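Local coordinates for protein decapping nuclease RAI1 (Candida albicans, PDB 5BUD) that removes the NAD cap from the 5' end of capped RNAs with the help of divalent metal ions, and binds and stimulates the exoribonuclease RAT1, at residues A[46-50]-A[51-55]; A[100-104]-A[105-109]; A[212-216]-A[217-221]; A[377-381]-A[382-386]. One frame throughout, in Å; residues are numbered along the deposited sequence.

Contacts 2 and 3 form the interior pair: strands 100-103 and 217-228 are neighbours in the sheet, Ile100 O meets Val220 N at 2.9 Å, and the Leu221 side chain packs on Thr102 and Met107. Contacts 1 and 4 are helix starts farther from the chain's centre, on opposite sides of it, their own centres about 46 Å apart. Three of the four (1, 2 and 4) are helix N-termini, led in by Pro49, Phe103 and Thr380, and of these N-cap residues Thr380 alone gives a side-chain capping bond. Contact 3 is instead a hairpin turn built on backbone bonds. Contact 2 lies nearest the manganese ions, through Arg104, whereas contact 4 is remote from the active site.

Contact 1: A[46-50]-A[51-55]; sequences YYLPD and STIDT
Ile53 folds back over Leu48 where the chain leaves strand 45-46 and enters the short helix 50-54, a local helix-start contact on the protein surface. Pro49 is the N-cap residue. Its carbonyl O receives Ile53 N at 3.1 Å, and a weak, bent bond from Thr52 N at 2.9 Å. One residue on, Asp54 N reaches Asp50 O at 2.7 Å, and the first turn is closed.

The apolar part of the contact lies on the Leu48 side of the turn. The first torsion of Leu48 (chi1 -172°) carries CG beside its carbonyl carbon, the side from which Ile53 CG1 comes in, so the leucine presents its branch point to the Ile53 side chain, which crosses it at about a right angle; Leu48 CG stands 3.8 Å from Ile53 CG1. The end methyl, Ile53 CD1, has Leu48 O and Asp50 OD1 each 3.9 Å away. The Pro49 ring sets its CD 3.4 Å from Thr52 OG1, while the same CD sits over one face of the Tyr47 ring, toward its rim.

Leu48 and Ile53 both continue onto Val294 of strand 291-298, and Leu48 also touches Phe174 and Ala178 of helix 158-178, the helix that carries the metal ligand Glu175. The chemistry is thus divided: the backbone carbonyls of Pro49 and Asp50 take up amide N-H groups of the first turn, and the leucine-isoleucine pair fastens that turn to the body of the nuclease, with Asp50 and Asp54 left on its exposed side.

Contact 2: A[100-104]-A[105-109]; sequences IITFR and EIMTK
Thr102 meets Ile106 and Met107 at a strand-to-helix junction of the PD-(D/E)XK nuclease fold, where strand 100-103 turns almost perpendicularly (93°) into helix 104-112. The two branches of Thr102 divide the work. With OG1 anti to the backbone N (chi1 -166°), the hydroxyl lies 3.4 Å from Ile106 CD1, and the methyl CG2 is 3.7 Å from Met107 CE, which the bends in the methionine chain bring back toward the strand. The polar need of Thr102 OG1 is met by Ile134 O on the adjoining strand 131-136, and Leu221 of strand 217-228 packs against both Thr102 and Met107.

Phe103 is the N-cap residue and accepts a weak bond from Ile106 N at its O, while its ring meets Phe78 edge-to-face. Arg104 opens the helix and sends its side chain the other way, toward the active site: NH1 is hydrogen-bonded to the main-chain O of Glu224, a residue of the manganese site, and the side chain also touches Gln271, a probable substrate-binding residue. Its carbonyl is gripped twice by one threonine. Thr108 N comes nearly along the C=O axis to Arg104 O at 2.9 Å, and Thr108 OG1 donates to the same Arg104 O, also at 2.9 Å, from 46° above the carbonyl plane.

Contact 3: A[212-216]-A[217-221]; sequences TGIGN and VKLVL
Ile214 and Val217 face each other across a type II' turn that closes the tight hairpin of strands 205-214 and 217-228. Val217 N donates to Ile214 O at 3.0 Å, and Ile214 N returns a bond to Val217 O. Farther along, Thr212 and Leu219 make the second hydrogen-bonded pair, Thr212 N meeting Leu219 O at 2.8 Å.

Thr212, Ile214, Val217 and Leu219 share one face of the hairpin. Thr212 turns its methyl CG2 between backbone N and carbonyl carbon, 3.7 Å from Leu219 O, and Leu219 carries CD1 across to Ile214 CG2 at 4.3 Å. Lys218 points to the other face, where Gly213 has no side chain: bent at chi2 (-43°) and again at chi4 (-88°), the lysine curls back over the turn. Its CD comes 3.8 Å from Thr212 O. A water donates to Gly215 O and Val217 O; Lys218 NZ lies beside this water at a distance so short (2.4 Å) that the detail is doubtful. Asn216, at the tip, brings OD1 to 3.8 Å from Val217 CG2.

Helix 322-339 packs against the turn, with Tyr329 and Val333 on Ile214 and Asn337 on Val217. On its other edge, strand 217-228 pairs in parallel with strand 100-103, where Ile100 touches Leu219 and Ile101 touches Val220.

Contact 4: A[377-381]-A[382-386]; sequences QLLTP and EFTEW
A threonine N-cap starts helix 381-389: Thr380 OG1 turns back to accept from Phe383 N, a weak capping bond of 3.3 Å. The hydroxyl gets there because it sits between backbone N and carbonyl carbon (chi1 64°), which also places it 3.5 Å from Phe383 CB. Thr380 O takes the more regular helical bond, from Thr384 N at 3.0 Å and almost straight (175°), along with a weak, strongly bent one from Phe383 N.

Pro381, lacking an amide hydrogen, fills the first helical position, its ring lying side by side with the Glu382 side chain; Glu382 OE2 is 3.6 Å from Pro381 CG. Pro381 O accepts from Glu385 N at 3.1 Å, and a water donates to this same oxygen and to Glu385 OE1, the latter at 2.6 Å. Leu379 CD2 lies 4.0 Å from Phe383 CD2, oblique to the ring, while the methyl of Thr384 meets Leu379 CB.

The Phe383 ring continues inward to Phe133 of strand 131-136 and Ile86 of helix 78-92, the helix that also touches Thr380 through Asn79. Leu379 and Thr384 both rest on Phe128, so the helix start packs on both helix 78-92 and strand 121-128.

Contact 1: A[46-50]-A[51-55]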
# COMPACT_ATOMS: atom_id res chain seq x y z
N TYR A 46 -2.24 -14.32 -11.90
CA TYR A 46 -0.83 -14.61 -12.06
C TYR A 46 -0.65 -15.74 -13.07
O TYR A 46 -1.31 -16.75 -12.97
CB TYR A 46 -0.20 -15.04 -10.71
CG TYR A 46 1.28 -15.20 -10.82
CD1 TYR A 46 2.10 -14.09 -10.92
CD2 TYR A 46 1.88 -16.46 -10.91
CE1 TYR A 46 3.48 -14.22 -11.06
CE2 TYR A 46 3.26 -16.59 -11.06
CZ TYR A 46 4.05 -15.46 -11.11
OH TYR A 46 5.42 -15.54 -11.27
N TYR A 47 0.23 -15.54 -14.04
CA TYR A 47 0.59 -16.60 -14.99
C TYR A 47 1.96 -16.35 -15.62
O TYR A 47 2.11 -15.47 -16.49
CB TYR A 47 -0.49 -16.74 -16.09
CG TYR A 47 -0.26 -17.95 -16.97
CD1 TYR A 47 0.24 -17.82 -18.26
CD2 TYR A 47 -0.49 -19.23 -16.49
CE1 TYR A 47 0.45 -18.93 -19.07
CE2 TYR A 47 -0.26 -20.35 -17.27
CZ TYR A 47 0.21 -20.19 -18.56
OH TYR A 47 0.46 -21.30 -19.34
N LEU A 48 2.97 -17.10 -15.16
CA LEU A 48 4.33 -16.94 -15.65
C LEU A 48 5.10 -18.28 -15.56
O LEU A 48 5.73 -18.56 -14.54
CB LEU A 48 5.06 -15.85 -14.85
CG LEU A 48 6.42 -15.46 -15.40
CD1 LEU A 48 6.30 -15.08 -16.87
CD2 LEU A 48 7.00 -14.31 -14.58
N PRO A 49 4.98 -19.12 -16.59
CA PRO A 49 5.66 -20.43 -16.62
C PRO A 49 7.18 -20.30 -16.72
O PRO A 49 7.69 -19.39 -17.38
CB PRO A 49 5.12 -21.09 -17.90
CG PRO A 49 3.91 -20.29 -18.30
CD PRO A 49 4.15 -18.90 -17.79
N ASP A 50 7.89 -21.24 -16.12
CA ASP A 50 9.36 -21.29 -16.22
C ASP A 50 9.87 -21.20 -17.64
O ASP A 50 10.86 -20.54 -17.89
CB ASP A 50 9.87 -22.56 -15.59
CG ASP A 50 9.77 -22.53 -14.10
OD1 ASP A 50 9.47 -21.45 -13.55
OD2 ASP A 50 9.97 -23.58 -13.48
N SER A 51 9.18 -21.86 -18.56
CA SER A 51 9.60 -21.88 -19.94
C SER A 51 9.70 -20.47 -20.48
O SER A 51 10.65 -20.13 -21.20
CB SER A 51 8.66 -22.74 -20.80
OG SER A 51 7.32 -22.27 -20.80
N THR A 52 8.72 -19.63 -20.11
CA THR A 52 8.75 -18.22 -20.48
C THR A 52 9.91 -17.51 -19.78
O THR A 52 10.62 -16.72 -20.40
CB THR A 52 7.43 -17.52 -20.10
OG1 THR A 52 6.34 -18.42 -20.32
CG2 THR A 52 7.23 -16.28 -20.94
N ILE A 53 10.10 -17.80 -18.50
CA ILE A 53 11.19 -17.18 -17.75
C ILE A 53 12.54 -17.53 -18.39
O ILE A 53 13.45 -16.71 -18.44
CB ILE A 53 11.16 -17.60 -16.26
CG1 ILE A 53 9.96 -16.94 -15.57
CG2 ILE A 53 12.43 -17.15 -15.53
CD1 ILE A 53 9.50 -17.62 -14.31
N ASP A 54 12.64 -18.75 -18.92
CA ASP A 54 13.87 -19.21 -19.55
C ASP A 54 14.25 -18.44 -20.79
O ASP A 54 15.42 -18.37 -21.10
CB ASP A 54 13.79 -20.72 -19.85
CG ASP A 54 14.03 -21.56 -18.60
OD1 ASP A 54 14.27 -20.96 -17.53
OD2 ASP A 54 13.99 -22.80 -18.69
N THR A 55 13.27 -17.82 -21.46
CA THR A 55 13.57 -17.02 -22.65
C THR A 55 14.38 -15.75 -22.37
O THR A 55 14.95 -15.16 -23.29
CB THR A 55 12.29 -16.61 -23.40
OG1 THR A 55 11.45 -15.83 -22.54
CG2 THR A 55 11.52 -17.83 -23.91

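Contact 2: A[100-104]-A[105-109]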
# COMPACT_ATOMS: atom_id res chain seq x y z
N ILE A 100 -11.24 3.41 12.47
CA ILE A 100 -10.37 4.13 11.54
C ILE A 100 -10.69 3.73 10.09
O ILE A 100 -10.91 2.57 9.81
CB ILE A 100 -8.90 3.82 11.88
CG1 ILE A 100 -8.57 4.38 13.26
CG2 ILE A 100 -7.95 4.42 10.84
CD1 ILE A 100 -7.13 4.11 13.70
N ILE A 101 -10.75 4.70 9.19
CA ILE A 101 -10.86 4.39 7.78
C ILE A 101 -9.72 5.08 7.07
O ILE A 101 -9.58 6.30 7.17
CB ILE A 101 -12.21 4.83 7.22
CG1 ILE A 101 -13.33 3.98 7.84
CG2 ILE A 101 -12.25 4.73 5.69
CD1 ILE A 101 -14.72 4.52 7.50
N THR A 102 -8.91 4.31 6.34
CA THR A 102 -7.72 4.87 5.74
C THR A 102 -7.19 4.04 4.58
O THR A 102 -7.79 3.07 4.17
CB THR A 102 -6.61 5.14 6.82
OG1 THR A 102 -5.56 5.99 6.29
CG2 THR A 102 -6.06 3.89 7.37
N PHE A 103 -6.08 4.48 4.01
CA PHE A 103 -5.42 3.69 2.98
C PHE A 103 -4.31 2.83 3.62
O PHE A 103 -3.64 3.24 4.58
CB PHE A 103 -4.86 4.59 1.89
CG PHE A 103 -5.92 5.26 1.08
CD1 PHE A 103 -6.43 6.49 1.47
CD2 PHE A 103 -6.38 4.68 -0.09
CE1 PHE A 103 -7.40 7.13 0.69
CE2 PHE A 103 -7.36 5.30 -0.85
CZ PHE A 103 -7.87 6.52 -0.46
N ARG A 104 -4.13 1.63 3.10
CA ARG A 104 -3.09 0.72 3.60
C ARG A 104 -1.67 1.28 3.57
O ARG A 104 -0.89 0.97 4.47
CB ARG A 104 -3.11 -0.62 2.86
CG ARG A 104 -2.42 -0.59 1.52
CD ARG A 104 -1.37 -1.68 1.38
NE ARG A 104 -0.87 -1.58 0.03
CZ ARG A 104 -1.23 -2.33 -1.01
NH1 ARG A 104 -2.09 -3.35 -0.91
NH2 ARG A 104 -0.69 -2.05 -2.19
N GLU A 105 -1.33 2.12 2.58
CA GLU A 105 0.03 2.65 2.51
C GLU A 105 0.34 3.52 3.73
O GLU A 105 1.48 3.59 4.20
CB GLU A 105 0.26 3.46 1.23
CG GLU A 105 1.73 3.68 0.94
CD GLU A 105 2.05 4.97 0.20
OE1 GLU A 105 3.26 5.31 0.14
OE2 GLU A 105 1.12 5.63 -0.31
N ILE A 106 -0.70 4.15 4.25
CA ILE A 106 -0.56 4.95 5.43
C ILE A 106 -0.18 4.10 6.66
O ILE A 106 0.76 4.45 7.35
CB ILE A 106 -1.82 5.80 5.67
CG1 ILE A 106 -1.88 6.90 4.59
CG2 ILE A 106 -1.76 6.41 7.05
CD1 ILE A 106 -3.20 7.61 4.51
N MET A 107 -0.88 3.01 6.92
CA MET A 107 -0.49 2.11 8.02
C MET A 107 0.82 1.38 7.79
O MET A 107 1.54 1.06 8.76
CB MET A 107 -1.59 1.10 8.32
CG MET A 107 -2.83 1.76 8.88
SD MET A 107 -2.47 2.69 10.39
CE MET A 107 -3.46 4.10 10.04
N THR A 108 1.14 1.07 6.53
CA THR A 108 2.44 0.50 6.20
C THR A 108 3.59 1.43 6.67
O THR A 108 4.55 0.95 7.22
CB THR A 108 2.57 0.25 4.68
OG1 THR A 108 1.54 -0.65 4.26
CG2 THR A 108 3.94 -0.35 4.31
N LYS A 109 3.49 2.74 6.43
CA LYS A 109 4.48 3.70 6.92
C LYS A 109 4.66 3.64 8.43
O LYS A 109 5.78 3.63 8.92
CB LYS A 109 4.11 5.13 6.49
CG LYS A 109 4.30 5.33 5.01
CD LYS A 109 3.77 6.67 4.56
CE LYS A 109 4.13 6.91 3.10
NZ LYS A 109 5.49 7.48 3.08

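Contact 3: A[212-216]-A[217-221]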
# COMPACT_ATOMS: atom_id res chain seq x y z
N THR A 212 -10.10 -5.00 9.22
CA THR A 212 -9.16 -5.77 10.05
C THR A 212 -9.14 -5.14 11.45
O THR A 212 -9.94 -4.25 11.76
CB THR A 212 -7.75 -5.82 9.40
OG1 THR A 212 -6.88 -6.79 10.05
CG2 THR A 212 -7.11 -4.42 9.40
N GLY A 213 -8.26 -5.62 12.31
CA GLY A 213 -8.17 -5.07 13.64
C GLY A 213 -6.86 -5.44 14.27
O GLY A 213 -6.14 -6.31 13.77
N ILE A 214 -6.54 -4.76 15.36
CA ILE A 214 -5.42 -5.13 16.24
C ILE A 214 -5.77 -4.62 17.62
O ILE A 214 -6.32 -3.51 17.76
CB ILE A 214 -4.07 -4.58 15.75
CG1 ILE A 214 -2.94 -5.00 16.70
CG2 ILE A 214 -4.10 -3.06 15.57
CD1 ILE A 214 -1.58 -4.82 16.08
N GLY A 215 -5.52 -5.45 18.64
CA GLY A 215 -6.00 -5.16 19.99
C GLY A 215 -7.52 -5.03 19.94
O GLY A 215 -8.20 -5.87 19.35
N ASN A 216 -8.07 -3.97 20.50
CA ASN A 216 -9.50 -3.75 20.43
C ASN A 216 -9.87 -2.66 19.42
O ASN A 216 -10.97 -2.13 19.49
CB ASN A 216 -10.05 -3.42 21.83
CG ASN A 216 -9.36 -2.21 22.45
OD1 ASN A 216 -9.15 -1.18 21.80
ND2 ASN A 216 -8.98 -2.34 23.72
N VAL A 217 -8.98 -2.34 18.49
CA VAL A 217 -9.27 -1.29 17.49
C VAL A 217 -9.66 -1.91 16.15
O VAL A 217 -9.08 -2.89 15.73
CB VAL A 217 -8.08 -0.34 17.30
CG1 VAL A 217 -8.42 0.75 16.28
CG2 VAL A 217 -7.72 0.30 18.62
N LYS A 218 -10.66 -1.32 15.48
CA LYS A 218 -11.07 -1.78 14.15
C LYS A 218 -10.60 -0.80 13.07
O LYS A 218 -10.74 0.42 13.23
CB LYS A 218 -12.59 -1.92 14.08
CG LYS A 218 -13.15 -3.09 14.90
CD LYS A 218 -12.32 -4.36 14.73
CE LYS A 218 -12.83 -5.54 15.56
NZ LYS A 218 -12.24 -5.52 16.93
N LEU A 219 -10.03 -1.35 12.00
CA LEU A 219 -9.56 -0.54 10.88
C LEU A 219 -10.09 -1.04 9.56
O LEU A 219 -10.12 -2.23 9.34
CB LEU A 219 -8.05 -0.54 10.78
CG LEU A 219 -7.32 -0.02 12.03
CD1 LEU A 219 -6.85 -1.21 12.83
CD2 LEU A 219 -6.16 0.87 11.60
N VAL A 220 -10.48 -0.09 8.70
CA VAL A 220 -10.79 -0.37 7.31
C VAL A 220 -9.67 0.22 6.47
O VAL A 220 -9.35 1.39 6.63
CB VAL A 220 -12.16 0.24 6.96
CG1 VAL A 220 -12.42 0.21 5.45
CG2 VAL A 220 -13.23 -0.52 7.73
N LEU A 221 -9.07 -0.59 5.60
CA LEU A 221 -7.93 -0.15 4.77
C LEU A 221 -8.27 -0.38 3.32
O LEU A 221 -8.74 -1.47 2.96
CB LEU A 221 -6.67 -0.98 5.05
CG LEU A 221 -6.18 -1.04 6.50
CD1 LEU A 221 -4.97 -1.93 6.60
CD2 LEU A 221 -5.89 0.35 7.05
O HOH W 1 -9.87 -5.18 16.92

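Contact 4: A[377-381]-A[382-386]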
# COMPACT_ATOMS: atom_id res chain seq x y z
N GLN A 377 -11.59 18.04 0.37
CA GLN A 377 -10.23 17.55 0.34
C GLN A 377 -10.08 16.14 0.97
O GLN A 377 -9.13 15.43 0.67
CB GLN A 377 -9.33 18.53 1.06
CG GLN A 377 -7.90 18.51 0.61
CD GLN A 377 -7.17 19.73 1.13
OE1 GLN A 377 -7.19 20.79 0.48
NE2 GLN A 377 -6.55 19.60 2.30
N LEU A 378 -11.01 15.78 1.85
CA LEU A 378 -11.13 14.43 2.37
C LEU A 378 -12.60 14.05 2.29
O LEU A 378 -13.00 13.27 1.41
CB LEU A 378 -10.58 14.32 3.79
CG LEU A 378 -10.28 12.88 4.29
CD1 LEU A 378 -9.55 12.88 5.63
CD2 LEU A 378 -11.52 12.04 4.39
N LEU A 379 -13.42 14.62 3.17
CA LEU A 379 -14.86 14.39 3.15
C LEU A 379 -15.49 15.08 1.95
O LEU A 379 -15.01 16.13 1.51
CB LEU A 379 -15.49 14.91 4.42
CG LEU A 379 -14.99 14.23 5.71
CD1 LEU A 379 -15.70 14.82 6.90
CD2 LEU A 379 -15.23 12.73 5.60
N THR A 380 -16.52 14.46 1.41
CA THR A 380 -17.28 15.04 0.33
C THR A 380 -18.72 15.26 0.77
O THR A 380 -19.20 14.59 1.72
CB THR A 380 -17.27 14.14 -0.90
OG1 THR A 380 -17.93 12.90 -0.59
CG2 THR A 380 -15.82 13.88 -1.36
N PRO A 381 -19.43 16.18 0.08
CA PRO A 381 -20.80 16.47 0.49
C PRO A 381 -21.76 15.30 0.27
O PRO A 381 -22.69 15.12 1.06
CB PRO A 381 -21.17 17.72 -0.33
CG PRO A 381 -20.20 17.75 -1.48
CD PRO A 381 -18.94 17.15 -0.93
N GLU A 382 -21.50 14.48 -0.75
CA GLU A 382 -22.28 13.28 -0.99
C GLU A 382 -22.14 12.31 0.19
O GLU A 382 -23.12 11.70 0.61
CB GLU A 382 -21.85 12.55 -2.27
CG GLU A 382 -22.13 13.30 -3.58
CD GLU A 382 -20.95 14.15 -4.07
OE1 GLU A 382 -20.85 14.31 -5.30
OE2 GLU A 382 -20.13 14.67 -3.27
N PHE A 383 -20.92 12.19 0.71
CA PHE A 383 -20.68 11.24 1.82
C PHE A 383 -21.26 11.70 3.13
O PHE A 383 -21.91 10.91 3.82
CB PHE A 383 -19.19 10.94 1.99
CG PHE A 383 -18.88 9.99 3.14
CD1 PHE A 383 -19.27 8.66 3.08
CD2 PHE A 383 -18.22 10.43 4.27
CE1 PHE A 383 -19.00 7.78 4.13
CE2 PHE A 383 -17.94 9.56 5.32
CZ PHE A 383 -18.33 8.24 5.25
N THR A 384 -21.04 12.97 3.48
CA THR A 384 -21.61 13.54 4.71
C THR A 384 -23.16 13.42 4.71
O THR A 384 -23.76 13.00 5.71
CB THR A 384 -21.12 14.98 4.98
OG1 THR A 384 -21.51 15.86 3.90
CG2 THR A 384 -19.59 15.03 5.11
N GLU A 385 -23.78 13.75 3.58
CA GLU A 385 -25.24 13.63 3.45
C GLU A 385 -25.68 12.20 3.62
O GLU A 385 -26.63 11.92 4.36
CB GLU A 385 -25.73 14.12 2.09
CG GLU A 385 -27.23 14.14 2.00
CD GLU A 385 -27.76 14.58 0.65
OE1 GLU A 385 -27.11 15.39 -0.04
OE2 GLU A 385 -28.84 14.10 0.29
N TRP A 386 -25.01 11.28 2.92
CA TRP A 386 -25.32 9.86 3.11
C TRP A 386 -25.30 9.49 4.59
O TRP A 386 -26.24 8.90 5.10
CB TRP A 386 -24.39 8.94 2.30
CG TRP A 386 -24.40 7.53 2.83
CD1 TRP A 386 -23.36 6.87 3.46
CD2 TRP A 386 -25.50 6.61 2.83
NE1 TRP A 386 -23.76 5.60 3.84
CE2 TRP A 386 -25.06 5.41 3.47
CE3 TRP A 386 -26.82 6.67 2.36
CZ2 TRP A 386 -25.88 4.30 3.62
CZ3 TRP A 386 -27.65 5.55 2.53
CH2 TRP A 386 -27.17 4.39 3.16
O HOH W 2 -24.94 16.73 -0.01